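Spore coat polysaccharide biosynthesis protein spsE (Bacillus subtilis, PDB 1VLI) probably acts as an enzyme of the N-acylneuraminate-9-phosphate synthase type in the biosynthesis of spore coat polysaccharide. Local coordinates at residues Ala166-Ile170 with Ser171-Glu175; Phe249-Asp252 with Lys253-Gly257. All coordinates share one frame; numbering follows the deposited sequence.

Interaction 1: residues Ala166-Ile170 with Ser171-Glu175; sequences AGAEI and SDVHE
Asp172 reaches back over the start of its own helix to hold the backbone of Glu169, giving one half of a capping box at the head of helix 170-181, which follows strand 161-164 of the TIM barrel. Glu169 is the N-cap and Asp172 stands three residues on. With CG beside its own backbone N (chi1 -46°), the carboxylate of Asp172 lies beside the chain entering the helix, and OD2 takes the N-H of Glu169 at 2.8 Å. The bond is almost straight, 170°, and meets OD2 on its anti side, 22° out of the carboxylate plane. The other oxygen, OD1, forms a salt bridge with Arg311, so the carboxylate is gripped from both of its oxygens. The reciprocal half of the box is absent: the Glu169 carboxylate is engaged elsewhere, its OE2 hydrogen-bonded to Thr302 OG1. With an alanine here in place of Asp172, the N-H of Glu169 would probably lose this acceptor and Arg311 this carboxylate partner, leaving the cap less firmly tied. Beside this bond, the methyl CB of Ala168 lies against Val173 CG2 at 4.2 Å, and Val173 also packs on Ile190 of the next barrel strand. The first turn is closed by the hydrogen bonds from Val173 N to Glu169 O (3.3 Å, in the carbonyl plane) and from His174 N to Ile170 O (2.9 Å).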
ATOM      1  N   ALA A 166       5.996  -0.779  -5.538  1.00 56.29           N
ATOM      2  CA  ALA A 166       6.651   0.221  -6.388  1.00 57.37           C
ATOM      3  C   ALA A 166       8.123   0.296  -6.054  1.00 60.51           C
ATOM      4  O   ALA A 166       8.502   0.400  -4.872  1.00 61.35           O
ATOM      5  CB  ALA A 166       6.030   1.583  -6.241  1.00 55.29           C
ATOM      6  N   GLY A 167       8.956   0.229  -7.089  1.00 60.93           N
ATOM      7  CA  GLY A 167      10.413   0.366  -6.922  1.00 62.88           C
ATOM      8  C   GLY A 167      11.146  -0.786  -6.238  1.00 63.27           C
ATOM      9  O   GLY A 167      12.323  -0.646  -5.898  1.00 66.31           O
ATOM     10  N   ALA A 168      10.459  -1.921  -6.060  1.00 61.87           N
ATOM     11  CA  ALA A 168      10.976  -3.054  -5.301  1.00 60.75           C
ATOM     12  C   ALA A 168      11.689  -3.979  -6.254  1.00 61.79           C
ATOM     13  O   ALA A 168      11.406  -3.981  -7.445  1.00 63.29           O
ATOM     14  CB  ALA A 168       9.848  -3.802  -4.604  1.00 58.17           C
ATOM     15  N   GLU A 169      12.621  -4.757  -5.728  1.00 59.76           N
ATOM     16  CA  GLU A 169      13.158  -5.867  -6.475  1.00 59.07           C
ATOM     17  C   GLU A 169      12.584  -7.141  -5.889  1.00 59.07           C
ATOM     18  O   GLU A 169      11.839  -7.102  -4.896  1.00 59.80           O
ATOM     19  CB  GLU A 169      14.665  -5.824  -6.428  1.00 59.80           C
ATOM     20  CG  GLU A 169      15.146  -4.538  -7.053  1.00 66.78           C
ATOM     21  CD  GLU A 169      16.531  -4.666  -7.609  1.00 81.26           C
ATOM     22  OE1 GLU A 169      17.450  -5.036  -6.853  1.00 88.84           O
ATOM     23  OE2 GLU A 169      16.687  -4.396  -8.808  1.00 85.49           O
ATOM     24  N   ILE A 170      12.900  -8.267  -6.515  1.00 58.16           N
ATOM     25  CA  ILE A 170      12.268  -9.539  -6.173  1.00 60.17           C
ATOM     26  C   ILE A 170      12.543  -9.981  -4.712  1.00 61.02           C
ATOM     27  O   ILE A 170      11.669 -10.541  -4.026  1.00 61.54           O
ATOM     28  CB  ILE A 170      12.571 -10.611  -7.275  1.00 62.15           C
ATOM     29  CG1 ILE A 170      11.710 -11.865  -7.122  1.00 65.62           C
ATOM     30  CG2 ILE A 170      14.064 -10.959  -7.367  1.00 63.38           C
ATOM     31  CD1 ILE A 170      10.290 -11.685  -7.518  1.00 50.89           C
ATOM     32  N   SER A 171      13.727  -9.647  -4.219  1.00 59.27           N
ATOM     33  CA  SER A 171      14.106 -10.013  -2.879  1.00 59.37           C
ATOM     34  C   SER A 171      13.308  -9.253  -1.822  1.00 57.11           C
ATOM     35  O   SER A 171      13.006  -9.813  -0.774  1.00 54.81           O
ATOM     36  CB  SER A 171      15.600  -9.802  -2.697  1.00 58.14           C
ATOM     37  OG  SER A 171      15.949  -8.544  -3.225  1.00 65.99           O
ATOM     38  N   ASP A 172      12.947  -7.998  -2.092  1.00 56.73           N
ATOM     39  CA  ASP A 172      12.066  -7.239  -1.162  1.00 56.94           C
ATOM     40  C   ASP A 172      10.670  -7.851  -1.114  1.00 57.87           C
ATOM     41  O   ASP A 172      10.017  -7.926  -0.036  1.00 57.81           O
ATOM     42  CB  ASP A 172      11.933  -5.771  -1.597  1.00 57.36           C
ATOM     43  CG  ASP A 172      13.275  -5.135  -1.973  1.00 57.88           C
ATOM     44  OD1 ASP A 172      14.210  -5.212  -1.162  1.00 55.71           O
ATOM     45  OD2 ASP A 172      13.479  -4.537  -3.053  1.00 63.12           O
ATOM     46  N   VAL A 173      10.208  -8.287  -2.286  1.00 53.99           N
ATOM     47  CA  VAL A 173       8.877  -8.856  -2.398  1.00 53.33           C
ATOM     48  C   VAL A 173       8.876 -10.167  -1.602  1.00 57.39           C
ATOM     49  O   VAL A 173       7.984 -10.427  -0.759  1.00 57.26           O
ATOM     50  CB  VAL A 173       8.492  -9.019  -3.852  1.00 51.00           C
ATOM     51  CG1 VAL A 173       7.201  -9.710  -3.999  1.00 41.75           C
ATOM     52  CG2 VAL A 173       8.365  -7.678  -4.501  1.00 48.72           C
ATOM     53  N   HIS A 174       9.947 -10.930  -1.784  1.00 56.80           N
ATOM     54  CA  HIS A 174      10.108 -12.197  -1.099  1.00 58.01           C
ATOM     55  C   HIS A 174      10.186 -12.085   0.415  1.00 59.29           C
ATOM     56  O   HIS A 174       9.575 -12.889   1.123  1.00 61.57           O
ATOM     57  CB  HIS A 174      11.342 -12.899  -1.623  1.00 57.52           C
ATOM     58  CG  HIS A 174      11.583 -14.230  -0.995  1.00 57.43           C
ATOM     59  ND1 HIS A 174      10.818 -15.337  -1.288  1.00 61.88           N
ATOM     60  CD2 HIS A 174      12.528 -14.645  -0.123  1.00 62.23           C
ATOM     61  CE1 HIS A 174      11.269 -16.373  -0.606  1.00 65.15           C
ATOM     62  NE2 HIS A 174      12.311 -15.983   0.101  1.00 66.11           N
ATOM     63  N   GLU A 175      10.922 -11.083   0.898  1.00 58.36           N
ATOM     64  CA  GLU A 175      11.177 -10.907   2.309  1.00 57.31           C
ATOM     65  C   GLU A 175       9.906 -10.454   3.010  1.00 57.73           C
ATOM     66  O   GLU A 175       9.631 -10.860   4.141  1.00 59.86           O
ATOM     67  CB  GLU A 175      12.312  -9.903   2.544  1.00 54.13           C
ATOM     68  CG  GLU A 175      12.767  -9.814   3.991  1.00 51.87           C
ATOM     69  CD  GLU A 175      14.074  -9.059   4.172  1.00 59.39           C
ATOM     70  OE1 GLU A 175      14.457  -8.334   3.237  1.00 62.85           O
ATOM     71  OE2 GLU A 175      14.726  -9.191   5.242  1.00 53.32           O
TER

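Interaction 2: residues Phe249-Asp252 with Lys253-Gly257; sequences FTID and KNLPG
Asp252 and Leu255 close a local turn, mostly at the protein surface, in the loop that leaves strand 244-248 of the barrel and leads to helix 266-285. Asp252 organises it by using both its backbone and its side chain. Its carbonyl O accepts Leu255 N at 3.3 Å, closing a type I beta turn from Asp252 to Leu255, while its carboxylate OD1 accepts Asn254 N at 3.1 Å, an Asx turn laid over the same residues. The side chain arrives there because CG stands anti to the backbone N (chi1 170°), bringing OD1 within reach of the N-H of Asn254. Although this N-H aims well at OD1, with an angle of 166°, it comes from above the carboxylate plane, 61° out of it.

The Leu255 side chain packs back on Asp252, set nearly perpendicular to the side chain there. Its CD1 rests 3.7 Å from Asp252 CB and also meets Ile251 CG2 at 3.8 Å, the Ile251 and Leu255 side chains running alongside each other in the same sense. Thr250, two residues before Asp252, brings its methyl CG2 to 4.0 Å from Lys253 CG, alongside the base of that chain. Its OG1 is turned elsewhere, to a hydrogen bond with His260 ND1, and also accepts a weak bond from Asp252 N. Lys253, bent at its last two torsions, brings NZ to the carbonyl O of Ala263, tying the turn to the later part of the loop. The whole is a type I beta turn with an Asx turn at its first residue, set in the beta-to-alpha loop after the last strand of a TIM barrel.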
ATOM      1  N   PHE A 249     -10.091   7.468  -8.289  1.00 54.21           N
ATOM      2  CA  PHE A 249     -11.230   8.146  -8.862  1.00 55.91           C
ATOM      3  C   PHE A 249     -11.582   9.401  -8.070  1.00 58.09           C
ATOM      4  O   PHE A 249     -11.201   9.555  -6.912  1.00 56.18           O
ATOM      5  CB  PHE A 249     -12.435   7.211  -8.971  1.00 56.42           C
ATOM      6  CG  PHE A 249     -13.224   7.058  -7.697  1.00 53.14           C
ATOM      7  CD1 PHE A 249     -12.709   6.331  -6.633  1.00 53.00           C
ATOM      8  CD2 PHE A 249     -14.499   7.614  -7.582  1.00 56.25           C
ATOM      9  CE1 PHE A 249     -13.425   6.162  -5.469  1.00 53.66           C
ATOM     10  CE2 PHE A 249     -15.252   7.457  -6.413  1.00 56.97           C
ATOM     11  CZ  PHE A 249     -14.720   6.738  -5.348  1.00 58.64           C
ATOM     12  N   THR A 250     -12.290  10.306  -8.726  1.00 60.46           N
ATOM     13  CA  THR A 250     -12.737  11.530  -8.097  1.00 63.21           C
ATOM     14  C   THR A 250     -14.177  11.741  -8.508  1.00 62.62           C
ATOM     15  O   THR A 250     -14.715  10.957  -9.277  1.00 62.85           O
ATOM     16  CB  THR A 250     -11.854  12.723  -8.511  1.00 64.40           C
ATOM     17  OG1 THR A 250     -12.392  13.927  -7.948  1.00 66.73           O
ATOM     18  CG2 THR A 250     -11.932  12.962 -10.039  1.00 63.76           C
ATOM     19  N   ILE A 251     -14.790  12.796  -7.992  1.00 63.48           N
ATOM     20  CA  ILE A 251     -16.175  13.112  -8.299  1.00 64.27           C
ATOM     21  C   ILE A 251     -16.217  14.095  -9.466  1.00 66.11           C
ATOM     22  O   ILE A 251     -17.227  14.200 -10.174  1.00 68.06           O
ATOM     23  CB  ILE A 251     -16.913  13.629  -6.994  1.00 65.16           C
ATOM     24  CG1 ILE A 251     -18.372  13.192  -6.977  1.00 72.32           C
ATOM     25  CG2 ILE A 251     -16.748  15.149  -6.726  1.00 61.22           C
ATOM     26  CD1 ILE A 251     -18.553  11.740  -6.612  1.00 80.02           C
ATOM     27  N   ASP A 252     -15.092  14.786  -9.673  1.00 67.98           N
ATOM     28  CA  ASP A 252     -14.954  15.834 -10.695  1.00 70.57           C
ATOM     29  C   ASP A 252     -13.472  16.147 -10.933  1.00 70.61           C
ATOM     30  O   ASP A 252     -12.793  16.659 -10.043  1.00 70.58           O
ATOM     31  CB  ASP A 252     -15.713  17.100 -10.250  1.00 71.29           C
ATOM     32  CG  ASP A 252     -15.432  18.310 -11.122  1.00 74.40           C
ATOM     33  OD1 ASP A 252     -14.917  18.164 -12.251  1.00 81.28           O
ATOM     34  OD2 ASP A 252     -15.711  19.467 -10.754  1.00 81.78           O
ATOM     35  N   LYS A 253     -12.990  15.861 -12.143  1.00 71.98           N
ATOM     36  CA  LYS A 253     -11.554  15.949 -12.482  1.00 72.87           C
ATOM     37  C   LYS A 253     -10.981  17.372 -12.451  1.00 73.74           C
ATOM     38  O   LYS A 253      -9.761  17.563 -12.391  1.00 73.21           O
ATOM     39  CB  LYS A 253     -11.288  15.321 -13.857  1.00 72.98           C
ATOM     40  CG  LYS A 253     -11.462  13.804 -13.909  1.00 74.42           C
ATOM     41  CD  LYS A 253     -11.592  13.275 -15.341  1.00 72.05           C
ATOM     42  CE  LYS A 253     -10.266  13.255 -16.092  1.00 70.52           C
ATOM     43  NZ  LYS A 253      -9.283  12.319 -15.488  1.00 73.08           N
ATOM     44  N   ASN A 254     -11.863  18.366 -12.501  1.00 74.75           N
ATOM     45  CA  ASN A 254     -11.431  19.757 -12.576  1.00 75.40           C
ATOM     46  C   ASN A 254     -11.309  20.440 -11.213  1.00 76.22           C
ATOM     47  O   ASN A 254     -10.838  21.578 -11.141  1.00 77.05           O
ATOM     48  CB  ASN A 254     -12.319  20.567 -13.539  1.00 74.57           C
ATOM     49  CG  ASN A 254     -12.201  20.091 -14.985  1.00 73.79           C
ATOM     50  OD1 ASN A 254     -13.210  19.858 -15.651  1.00 68.97           O
ATOM     51  ND2 ASN A 254     -10.965  19.925 -15.470  1.00 67.59           N
ATOM     52  N   LEU A 255     -11.715  19.743 -10.145  1.00 75.66           N
ATOM     53  CA  LEU A 255     -11.542  20.238  -8.770  1.00 74.47           C
ATOM     54  C   LEU A 255     -10.064  20.552  -8.508  1.00 75.90           C
ATOM     55  O   LEU A 255      -9.196  19.844  -9.027  1.00 75.78           O
ATOM     56  CB  LEU A 255     -12.114  19.241  -7.748  1.00 72.69           C
ATOM     57  CG  LEU A 255     -13.653  19.172  -7.663  1.00 68.38           C
ATOM     58  CD1 LEU A 255     -14.133  17.915  -6.958  1.00 61.46           C
ATOM     59  CD2 LEU A 255     -14.250  20.413  -7.005  1.00 57.23           C
ATOM     60  N   PRO A 256      -9.777  21.632  -7.770  1.00 77.66           N
ATOM     61  CA  PRO A 256      -8.384  22.075  -7.545  1.00 79.89           C
ATOM     62  C   PRO A 256      -7.550  20.959  -6.917  1.00 82.21           C
ATOM     63  O   PRO A 256      -7.674  20.669  -5.732  1.00 81.09           O
ATOM     64  CB  PRO A 256      -8.526  23.282  -6.617  1.00 79.99           C
ATOM     65  CG  PRO A 256      -9.951  23.224  -6.095  1.00 81.96           C
ATOM     66  CD  PRO A 256     -10.762  22.518  -7.125  1.00 77.93           C
ATOM     67  N   GLY A 257      -6.699  20.358  -7.741  1.00 85.80           N
ATOM     68  CA  GLY A 257      -6.277  18.965  -7.582  1.00 88.52           C
ATOM     69  C   GLY A 257      -5.609  18.505  -6.306  1.00 90.13           C
ATOM     70  O   GLY A 257      -4.403  18.684  -6.151  1.00 92.22           O
TER

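Overall arrangement
Interactions 1 and 2 both follow parallel strands of the same TIM barrel, the first after strand 161-164 and the second after strand 244-248, and both belong to the NeuB-type barrel domain. They sit on opposite sides of the chain's centre, 33 Å apart between centres and about 17 Å between nearest atoms, and do not touch. One begins a helix; the other is a turn within a long loop. The bound zinc ion is held by His226 and His248, and residues 249-257 continue directly from His248. Even so, the turn itself is set back from the metal, the side chain of Thr250 being about 13 Å from it.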